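Local coordinates for protein cellulase (Uncultured bacterium, PDB 3WX5) that probably hydrolyses internal beta-1,4-glucosidic bonds of cellulose, as a family 12 endoglucanase, at residues A[94-108]-A[210-223]. Residues are numbered along the deposited sequence; the frame is centred on the assembly and turned at random.
Sequences LPLRVEAISRLQSNW and ISPTWYLHAVETGF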
loop_
_atom_site.group_PDB
_atom_site.type_symbol
_atom_site.label_atom_id
_atom_site.label_comp_id
_atom_site.label_asym_id
_atom_site.label_seq_id
_atom_site.Cartn_x
_atom_site.Cartn_y
_atom_site.Cartn_z
ATOM N N LEU A 94 6.100 13.655 -5.710
ATOM C CA LEU A 94 5.219 12.984 -6.669
ATOM C C LEU A 94 4.074 13.910 -7.096
ATOM O O LEU A 94 3.740 14.847 -6.370
ATOM C CB LEU A 94 4.671 11.674 -6.076
ATOM C CG LEU A 94 5.706 10.668 -5.554
ATOM C CD1 LEU A 94 4.979 9.583 -4.713
ATOM C CD2 LEU A 94 6.473 10.019 -6.710
ATOM N N PRO A 95 3.450 13.638 -8.256
ATOM C CA PRO A 95 3.751 12.488 -9.098
ATOM C C PRO A 95 5.029 12.697 -9.922
ATOM O O PRO A 95 5.457 13.832 -10.160
ATOM C CB PRO A 95 2.519 12.377 -10.006
ATOM C CG PRO A 95 1.981 13.748 -10.080
ATOM C CD PRO A 95 2.233 14.346 -8.708
ATOM N N LEU A 96 5.664 11.593 -10.288
ATOM C CA LEU A 96 6.926 11.611 -11.011
ATOM C C LEU A 96 6.873 10.466 -12.000
ATOM O O LEU A 96 6.434 9.358 -11.653
ATOM C CB LEU A 96 8.081 11.384 -10.047
ATOM C CG LEU A 96 9.474 11.350 -10.685
ATOM C CD1 LEU A 96 9.839 12.742 -11.234
ATOM C CD2 LEU A 96 10.512 10.906 -9.655
ATOM N N ARG A 97 7.306 10.720 -13.232
ATOM C CA ARG A 97 7.217 9.695 -14.257
ATOM C C ARG A 97 8.090 8.506 -13.885
ATOM O O ARG A 97 9.203 8.679 -13.384
ATOM C CB ARG A 97 7.666 10.268 -15.603
ATOM C CG ARG A 97 6.613 10.112 -16.631
ATOM C CD ARG A 97 6.854 10.957 -17.853
ATOM N NE ARG A 97 5.650 10.940 -18.676
ATOM C CZ ARG A 97 5.384 11.863 -19.582
ATOM N NH1 ARG A 97 6.272 12.822 -19.790
ATOM N NH2 ARG A 97 4.255 11.811 -20.284
ATOM N N VAL A 98 7.631 7.307 -14.213
ATOM C CA VAL A 98 8.426 6.121 -13.919
ATOM C C VAL A 98 9.823 6.179 -14.521
ATOM O O VAL A 98 10.813 5.883 -13.843
ATOM C CB VAL A 98 7.703 4.838 -14.339
ATOM C CG1 VAL A 98 8.665 3.629 -14.338
ATOM C CG2 VAL A 98 6.495 4.606 -13.439
ATOM N N GLU A 99 9.929 6.683 -15.753
ATOM C CA GLU A 99 11.250 6.726 -16.410
ATOM C C GLU A 99 12.164 7.796 -15.743
ATOM O O GLU A 99 13.380 7.796 -15.942
ATOM C CB GLU A 99 11.068 7.021 -17.908
ATOM C CG GLU A 99 10.414 8.375 -18.157
ATOM C CD GLU A 99 10.171 8.696 -19.644
ATOM O OE1 GLU A 99 10.772 8.045 -20.544
ATOM O OE2 GLU A 99 9.396 9.638 -19.904
ATOM N N ALA A 100 11.553 8.687 -14.964
ATOM C CA ALA A 100 12.241 9.796 -14.301
ATOM C C ALA A 100 12.526 9.495 -12.811
ATOM O O ALA A 100 13.016 10.342 -12.076
ATOM C CB ALA A 100 11.425 11.065 -14.440
ATOM N N ILE A 101 12.254 8.270 -12.374
ATOM C CA ILE A 101 12.644 7.864 -11.017
ATOM C C ILE A 101 14.066 7.291 -11.047
ATOM O O ILE A 101 14.330 6.385 -11.839
ATOM C CB ILE A 101 11.705 6.773 -10.467
ATOM C CG1 ILE A 101 10.253 7.290 -10.409
ATOM C CG2 ILE A 101 12.189 6.272 -9.089
ATOM C CD1 ILE A 101 9.230 6.189 -10.034
ATOM N N SER A 102 14.960 7.780 -10.184
ATOM C CA SER A 102 16.289 7.143 -10.043
ATOM C C SER A 102 16.308 6.055 -8.980
ATOM O O SER A 102 16.779 4.956 -9.238
ATOM C CB SER A 102 17.420 8.139 -9.767
ATOM O OG SER A 102 17.181 8.857 -8.572
ATOM N N ARG A 103 15.768 6.359 -7.801
ATOM C CA ARG A 103 15.758 5.404 -6.680
ATOM C C ARG A 103 14.462 5.527 -5.886
ATOM O O ARG A 103 13.959 6.632 -5.665
ATOM C CB ARG A 103 16.935 5.651 -5.729
ATOM C CG ARG A 103 18.294 5.186 -6.276
ATOM C CD ARG A 103 19.463 5.598 -5.334
ATOM N NE ARG A 103 19.921 6.979 -5.566
ATOM C CZ ARG A 103 20.872 7.607 -4.867
ATOM N NH1 ARG A 103 21.481 6.999 -3.855
ATOM N NH2 ARG A 103 21.205 8.861 -5.167
ATOM N N LEU A 104 14.059 4.420 -5.274
ATOM C CA LEU A 104 12.897 4.439 -4.404
ATOM C C LEU A 104 12.976 3.311 -3.406
ATOM O O LEU A 104 13.011 2.141 -3.785
ATOM C CB LEU A 104 11.624 4.318 -5.232
ATOM C CG LEU A 104 10.344 4.341 -4.391
ATOM C CD1 LEU A 104 10.202 5.684 -3.596
ATOM C CD2 LEU A 104 9.094 4.081 -5.294
ATOM N N GLN A 105 13.035 3.659 -2.126
ATOM C CA GLN A 105 13.138 2.627 -1.087
ATOM C C GLN A 105 12.248 2.970 0.091
ATOM O O GLN A 105 11.833 4.116 0.266
ATOM C CB GLN A 105 14.583 2.458 -0.606
ATOM C CG GLN A 105 15.172 3.695 0.047
ATOM C CD GLN A 105 16.617 3.464 0.506
ATOM O OE1 GLN A 105 17.493 3.190 -0.314
ATOM N NE2 GLN A 105 16.828 3.429 1.824
ATOM N N SER A 106 11.968 1.961 0.905
ATOM C CA SER A 106 11.079 2.160 2.029
ATOM C C SER A 106 11.388 1.220 3.190
ATOM O O SER A 106 11.907 0.127 2.983
ATOM C CB SER A 106 9.652 2.019 1.519
ATOM O OG SER A 106 8.718 2.148 2.565
ATOM N N ASN A 107 11.210 1.723 4.411
ATOM C CA ASN A 107 11.133 0.903 5.615
ATOM C C ASN A 107 9.698 0.720 6.111
ATOM O O ASN A 107 8.886 1.643 6.027
ATOM C CB ASN A 107 11.945 1.537 6.764
ATOM C CG ASN A 107 13.357 1.903 6.370
ATOM O OD1 ASN A 107 13.911 1.391 5.405
ATOM N ND2 ASN A 107 13.951 2.822 7.134
ATOM N N TRP A 108 9.426 -0.414 6.762
ATOM C CA TRP A 108 8.128 -0.621 7.405
ATOM C C TRP A 108 8.252 -1.775 8.388
ATOM O O TRP A 108 8.983 -2.727 8.140
ATOM C CB TRP A 108 7.051 -0.968 6.361
ATOM C CG TRP A 108 5.631 -0.964 6.919
ATOM C CD1 TRP A 108 5.053 -0.001 7.725
ATOM C CD2 TRP A 108 4.586 -1.902 6.614
ATOM N NE1 TRP A 108 3.759 -0.374 8.047
ATOM C CE2 TRP A 108 3.445 -1.525 7.364
ATOM C CE3 TRP A 108 4.516 -3.047 5.803
ATOM C CZ2 TRP A 108 2.217 -2.183 7.236
ATOM C CZ3 TRP A 108 3.298 -3.731 5.715
ATOM C CH2 TRP A 108 2.177 -3.313 6.451
ATOM N N ILE A 210 3.456 -1.975 -16.690
ATOM C CA ILE A 210 3.472 -0.547 -16.388
ATOM C C ILE A 210 4.196 0.145 -17.533
ATOM O O ILE A 210 5.269 -0.287 -17.951
ATOM C CB ILE A 210 4.187 -0.262 -15.047
ATOM C CG1 ILE A 210 3.331 -0.774 -13.866
ATOM C CG2 ILE A 210 4.424 1.245 -14.877
ATOM C CD1 ILE A 210 3.931 -0.546 -12.554
ATOM N N SER A 211 3.607 1.196 -18.076
ATOM C CA SER A 211 4.340 2.014 -19.040
ATOM C C SER A 211 5.304 2.959 -18.336
ATOM O O SER A 211 4.911 3.687 -17.424
ATOM C CB SER A 211 3.390 2.829 -19.922
ATOM O OG SER A 211 4.114 3.823 -20.650
ATOM N N PRO A 212 6.563 3.017 -18.814
ATOM C CA PRO A 212 7.531 3.894 -18.147
ATOM C C PRO A 212 7.194 5.383 -18.307
ATOM O O PRO A 212 7.765 6.223 -17.604
ATOM C CB PRO A 212 8.872 3.518 -18.805
ATOM C CG PRO A 212 8.509 2.979 -20.144
ATOM C CD PRO A 212 7.123 2.344 -19.999
ATOM N N THR A 213 6.216 5.717 -19.153
ATOM C CA THR A 213 5.781 7.118 -19.249
ATOM C C THR A 213 4.578 7.422 -18.332
ATOM O O THR A 213 4.189 8.571 -18.183
ATOM C CB THR A 213 5.418 7.550 -20.683
ATOM O OG1 THR A 213 4.353 6.735 -21.172
ATOM C CG2 THR A 213 6.626 7.433 -21.620
ATOM N N TRP A 214 4.110 6.414 -17.599
ATOM C CA TRP A 214 3.088 6.668 -16.575
ATOM C C TRP A 214 3.745 7.311 -15.349
ATOM O O TRP A 214 4.935 7.117 -15.123
ATOM C CB TRP A 214 2.387 5.368 -16.178
ATOM C CG TRP A 214 1.476 4.825 -17.256
ATOM C CD1 TRP A 214 1.121 5.440 -18.428
ATOM C CD2 TRP A 214 0.874 3.519 -17.288
ATOM N NE1 TRP A 214 0.301 4.600 -19.172
ATOM C CE2 TRP A 214 0.139 3.422 -18.493
ATOM C CE3 TRP A 214 0.871 2.430 -16.403
ATOM C CZ2 TRP A 214 -0.587 2.275 -18.841
ATOM C CZ3 TRP A 214 0.145 1.309 -16.736
ATOM C CH2 TRP A 214 -0.601 1.246 -17.928
ATOM N N TYR A 215 2.973 8.084 -14.588
ATOM C CA TYR A 215 3.439 8.664 -13.332
ATOM C C TYR A 215 3.162 7.725 -12.170
ATOM O O TYR A 215 2.061 7.220 -12.059
ATOM C CB TYR A 215 2.668 9.939 -13.066
ATOM C CG TYR A 215 3.014 10.980 -14.083
ATOM C CD1 TYR A 215 4.176 11.752 -13.941
ATOM C CD2 TYR A 215 2.272 11.109 -15.243
ATOM C CE1 TYR A 215 4.536 12.689 -14.905
ATOM C CE2 TYR A 215 2.632 12.032 -16.222
ATOM C CZ TYR A 215 3.767 12.809 -16.044
ATOM O OH TYR A 215 4.128 13.713 -17.005
ATOM N N LEU A 216 4.133 7.613 -11.264
ATOM C CA LEU A 216 3.904 7.153 -9.896
ATOM C C LEU A 216 3.246 8.259 -9.094
ATOM O O LEU A 216 3.790 9.367 -9.011
ATOM C CB LEU A 216 5.234 6.758 -9.255
ATOM C CG LEU A 216 5.189 6.399 -7.762
ATOM C CD1 LEU A 216 4.232 5.205 -7.508
ATOM C CD2 LEU A 216 6.626 6.099 -7.255
ATOM N N HIS A 217 2.054 7.988 -8.553
ATOM C CA HIS A 217 1.336 9.006 -7.764
ATOM C C HIS A 217 1.495 8.862 -6.268
ATOM O O HIS A 217 1.507 9.859 -5.541
ATOM C CB HIS A 217 -0.159 8.950 -8.099
ATOM C CG HIS A 217 -0.468 9.489 -9.455
ATOM N ND1 HIS A 217 -0.567 10.847 -9.698
ATOM C CD2 HIS A 217 -0.551 8.880 -10.661
ATOM C CE1 HIS A 217 -0.844 11.033 -10.975
ATOM N NE2 HIS A 217 -0.820 9.858 -11.586
ATOM N N ALA A 218 1.566 7.617 -5.792
ATOM C CA ALA A 218 1.478 7.379 -4.355
ATOM C C ALA A 218 2.195 6.110 -3.993
ATOM O O ALA A 218 2.056 5.120 -4.692
ATOM C CB ALA A 218 -0.004 7.252 -3.933
ATOM N N VAL A 219 2.888 6.130 -2.856
ATOM C CA VAL A 219 3.485 4.927 -2.298
ATOM C C VAL A 219 2.823 4.738 -0.931
ATOM O O VAL A 219 3.030 5.573 -0.015
ATOM C CB VAL A 219 5.016 5.119 -2.093
ATOM C CG1 VAL A 219 5.646 3.853 -1.458
ATOM C CG2 VAL A 219 5.680 5.417 -3.444
ATOM N N GLU A 220 2.098 3.626 -0.775
ATOM C CA GLU A 220 1.309 3.390 0.436
ATOM C C GLU A 220 1.694 2.050 1.013
ATOM O O GLU A 220 2.137 1.160 0.290
ATOM C CB GLU A 220 -0.199 3.395 0.118
ATOM C CG GLU A 220 -0.592 4.267 -1.072
ATOM C CD GLU A 220 -2.107 4.536 -1.184
ATOM O OE1 GLU A 220 -2.921 3.837 -0.536
ATOM O OE2 GLU A 220 -2.479 5.522 -1.864
ATOM N N THR A 221 1.459 1.860 2.307
ATOM C CA THR A 221 1.415 0.500 2.812
ATOM C C THR A 221 0.379 0.395 3.921
ATOM O O THR A 221 -0.056 1.418 4.460
ATOM C CB THR A 221 2.798 0.055 3.324
ATOM O OG1 THR A 221 2.784 -1.366 3.515
ATOM C CG2 THR A 221 3.140 0.777 4.668
ATOM N N GLY A 222 -0.080 -0.819 4.202
ATOM C CA GLY A 222 -1.193 -0.996 5.152
ATOM C C GLY A 222 -1.659 -2.423 5.114
ATOM O O GLY A 222 -0.891 -3.303 4.723
ATOM N N PHE A 223 -2.936 -2.649 5.427
ATOM C CA PHE A 223 -3.444 -4.017 5.552
ATOM C C PHE A 223 -4.719 -4.085 4.729
ATOM O O PHE A 223 -5.668 -3.345 5.003
ATOM C CB PHE A 223 -3.777 -4.320 7.017
ATOM C CG PHE A 223 -2.608 -4.104 7.960
ATOM C CD1 PHE A 223 -1.622 -5.076 8.074
ATOM C CD2 PHE A 223 -2.457 -2.898 8.656
ATOM C CE1 PHE A 223 -0.525 -4.889 8.913
ATOM C CE2 PHE A 223 -1.333 -2.682 9.487
ATOM C CZ PHE A 223 -0.387 -3.691 9.627
HETATM O O HOH W 1 1.963 10.076 -19.270
#
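L96 and L216 form an antiparallel hydrogen-bonded pair, while strand 101-108 faces strand 215-222 in nearly the same direction, axes 9.7 Å apart. This joins the two sheets of the family 12 beta-sandwich (jelly roll): strand 96-97 pairs with strand 215-222, and the chain crosses through the 3-10 turn 98-100 into the facing sheet. V98 N and E99 N carry the link into the turn before the strand, bonding W214 O and P212 O.

Between the sheets, L216 CD2 meets L104 CD2 tip to tip at 3.7 Å. I101 CD1 packs on L216 CD2, the side chains crossing at about a right angle. Further along, T221 CG2 sits over the five-membered ring of W108, 3.5 Å from its centroid. W108 NE1 bonds S234 OG.

At the outer end, the R97 guanidinium lies nearly parallel to the Y215 ring, planes 17° apart, with Y215 OH over its centre. R97 CG makes a CH-pi contact over one face of that ring, offset toward its rim. One water accepts from R97 NH2 and donates to T213 O. A leucine in place of R97 would probably leave T213 O without its NE partner and this water without its NH2 donor. The R97 chain, extended from CG to NE, brings NE to T213 O at 2.8 Å, nearly straight at 165° and in the guanidinium plane.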